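Local coordinates for protein catalase (Bacillus pumilus, PDB 4QOL) that breaks down hydrogen peroxide to water and oxygen at a heme centre and also shows peroxidase-like reactivity toward phenolic substrates, at residues Asp260-Leu265 against Leu292-Arg297. Residues are numbered along the deposited sequence; the frame is centred on the assembly and turned at random.
Sequences DLYVQL and LQKVGR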
loop_
_atom_site.group_PDB
_atom_site.type_symbol
_atom_site.label_atom_id
_atom_site.label_comp_id
_atom_site.label_asym_id
_atom_site.label_seq_id
_atom_site.Cartn_x
_atom_site.Cartn_y
_atom_site.Cartn_z
ATOM N N ASP A 260 28.743 0.749 28.561
ATOM C CA ASP A 260 28.899 2.057 29.138
ATOM C C ASP A 260 28.886 3.095 28.076
ATOM O O ASP A 260 29.544 2.967 27.039
ATOM C CB ASP A 260 30.208 2.133 29.972
ATOM C CG ASP A 260 30.146 1.287 31.238
ATOM O OD1 ASP A 260 29.063 1.147 31.853
ATOM O OD2 ASP A 260 31.198 0.759 31.646
ATOM N N LEU A 261 28.144 4.161 28.346
ATOM C CA LEU A 261 28.096 5.337 27.454
ATOM C C LEU A 261 29.135 6.391 27.872
ATOM O O LEU A 261 29.135 6.808 28.993
ATOM C CB LEU A 261 26.703 6.009 27.542
ATOM C CG LEU A 261 26.485 7.111 26.522
ATOM C CD1 LEU A 261 26.593 6.615 25.076
ATOM C CD2 LEU A 261 25.117 7.732 26.766
ATOM N N TYR A 262 30.001 6.765 26.933
ATOM C CA TYR A 262 30.957 7.832 27.077
ATOM C C TYR A 262 30.679 8.882 26.021
ATOM O O TYR A 262 30.233 8.572 24.924
ATOM C CB TYR A 262 32.367 7.344 26.871
ATOM C CG TYR A 262 32.886 6.460 27.972
ATOM C CD1 TYR A 262 32.572 5.124 27.970
ATOM C CD2 TYR A 262 33.609 6.986 29.046
ATOM C CE1 TYR A 262 32.982 4.287 29.004
ATOM C CE2 TYR A 262 34.033 6.148 30.077
ATOM C CZ TYR A 262 33.736 4.782 30.011
ATOM O OH TYR A 262 34.168 3.966 31.051
ATOM N N VAL A 263 30.953 10.136 26.353
ATOM C CA VAL A 263 30.954 11.196 25.360
ATOM C C VAL A 263 32.289 11.897 25.272
ATOM O O VAL A 263 33.067 11.917 26.217
ATOM C CB VAL A 263 29.846 12.245 25.591
ATOM C CG1 VAL A 263 28.490 11.569 25.423
ATOM C CG2 VAL A 263 29.960 12.905 26.950
ATOM N N GLN A 264 32.535 12.500 24.109
ATOM C CA GLN A 264 33.553 13.543 23.966
ATOM C C GLN A 264 32.873 14.864 23.688
ATOM O O GLN A 264 31.855 14.914 22.981
ATOM C CB GLN A 264 34.465 13.219 22.753
ATOM C CG GLN A 264 35.257 11.943 22.816
ATOM C CD GLN A 264 35.927 11.628 21.482
ATOM O OE1 GLN A 264 35.277 11.181 20.541
ATOM N NE2 GLN A 264 37.236 11.868 21.398
ATOM N N LEU A 265 33.430 15.930 24.260
ATOM C CA LEU A 265 32.852 17.261 24.125
ATOM C C LEU A 265 33.901 18.202 23.519
ATOM O O LEU A 265 35.065 18.194 23.939
ATOM C CB LEU A 265 32.342 17.800 25.477
ATOM C CG LEU A 265 31.108 17.062 26.025
ATOM C CD1 LEU A 265 30.949 17.293 27.512
ATOM C CD2 LEU A 265 29.849 17.497 25.274
ATOM N N LEU A 292 37.381 10.849 26.723
ATOM C CA LEU A 292 36.095 10.211 26.980
ATOM C C LEU A 292 35.613 10.462 28.390
ATOM O O LEU A 292 36.391 10.347 29.350
ATOM C CB LEU A 292 36.177 8.718 26.754
ATOM C CG LEU A 292 36.684 8.323 25.394
ATOM C CD1 LEU A 292 37.224 6.895 25.380
ATOM C CD2 LEU A 292 35.598 8.470 24.384
ATOM N N GLN A 293 34.354 10.854 28.502
ATOM C CA GLN A 293 33.739 11.239 29.764
ATOM C C GLN A 293 32.568 10.299 29.993
ATOM O O GLN A 293 31.682 10.237 29.148
ATOM C CB GLN A 293 33.245 12.684 29.702
ATOM C CG GLN A 293 34.350 13.668 29.395
ATOM C CD GLN A 293 33.936 15.064 29.657
ATOM O OE1 GLN A 293 33.359 15.361 30.717
ATOM N NE2 GLN A 293 34.205 15.951 28.711
ATOM N N LYS A 294 32.545 9.595 31.137
ATOM C CA LYS A 294 31.530 8.594 31.385
ATOM C C LYS A 294 30.178 9.236 31.684
ATOM O O LYS A 294 30.109 10.202 32.449
ATOM C CB LYS A 294 31.927 7.659 32.520
ATOM C CG LYS A 294 31.067 6.387 32.555
ATOM C CD LYS A 294 31.591 5.483 33.651
ATOM C CE LYS A 294 30.919 4.132 33.574
ATOM N NZ LYS A 294 31.198 3.384 34.795
ATOM N N VAL A 295 29.114 8.714 31.027
ATOM C CA VAL A 295 27.754 9.191 31.254
ATOM C C VAL A 295 26.931 8.231 32.075
ATOM O O VAL A 295 26.272 8.624 33.061
ATOM C CB VAL A 295 27.045 9.552 29.956
ATOM C CG1 VAL A 295 25.626 10.044 30.250
ATOM C CG2 VAL A 295 27.885 10.534 29.174
ATOM N N GLY A 296 26.934 6.972 31.686
ATOM C CA GLY A 296 26.103 6.001 32.321
ATOM C C GLY A 296 26.169 4.669 31.651
ATOM O O GLY A 296 27.129 4.384 30.907
ATOM N N ARG A 297 25.235 3.819 32.029
ATOM C CA ARG A 297 25.298 2.441 31.585
ATOM C C ARG A 297 23.940 1.921 31.144
ATOM O O ARG A 297 22.916 2.193 31.769
ATOM C CB ARG A 297 25.804 1.500 32.711
ATOM C CG ARG A 297 25.941 0.024 32.313
ATOM C CD ARG A 297 26.446 -0.695 33.558
ATOM N NE ARG A 297 26.938 -2.055 33.437
ATOM C CZ ARG A 297 28.193 -2.441 33.202
ATOM N NH1 ARG A 297 29.157 -1.588 32.887
ATOM N NH2 ARG A 297 28.454 -3.741 33.180
HETATM O O HOH W 1 29.359 1.466 34.369
HETATM O O HOH W 2 35.646 15.352 26.126
#
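Val295 and Gly296 both face Leu261, a classic beta bulge, where strands 258-267 and 293-302 pair antiparallel in the beta-barrel of the catalase fold. Leu261 O accepts from Val295 N at 2.8 Å and, weakly, from Gly296 N. Leu261 N donates to Gly296 O. Beyond the bulge, Val263 and Gln293 form a hydrogen-bonded pair, bonded N to O in both directions.

Lys294 runs outward on the face it shares with Tyr262 and Asp260. CG stands anti to the backbone N (chi1 -165°), and the chain stays extended across the tyrosine. Lys294 CB lies 3.6 Å from Tyr262 CE2. Lys294 CG sits over one ring face, a CH-pi contact 4.3 Å from the centroid of the Tyr262 ring. CD is near Tyr262 OH. Lys294 CE reaches Asp260 CG at 3.8 Å. NZ makes a salt bridge with Glu70, just past strand 60-69. It also donates to a water that donates to Asp260 OD1.

On the other face lie Leu261 and Val263; Val295 turns toward their strand and packs against both. Phe67 of strand 60-69 touches Leu261 and Val295. Arg297 NH1 makes a salt bridge, hydrogen-bonding Asp260 OD1 on its syn side at 2.9 Å, 35° out of the carboxylate plane.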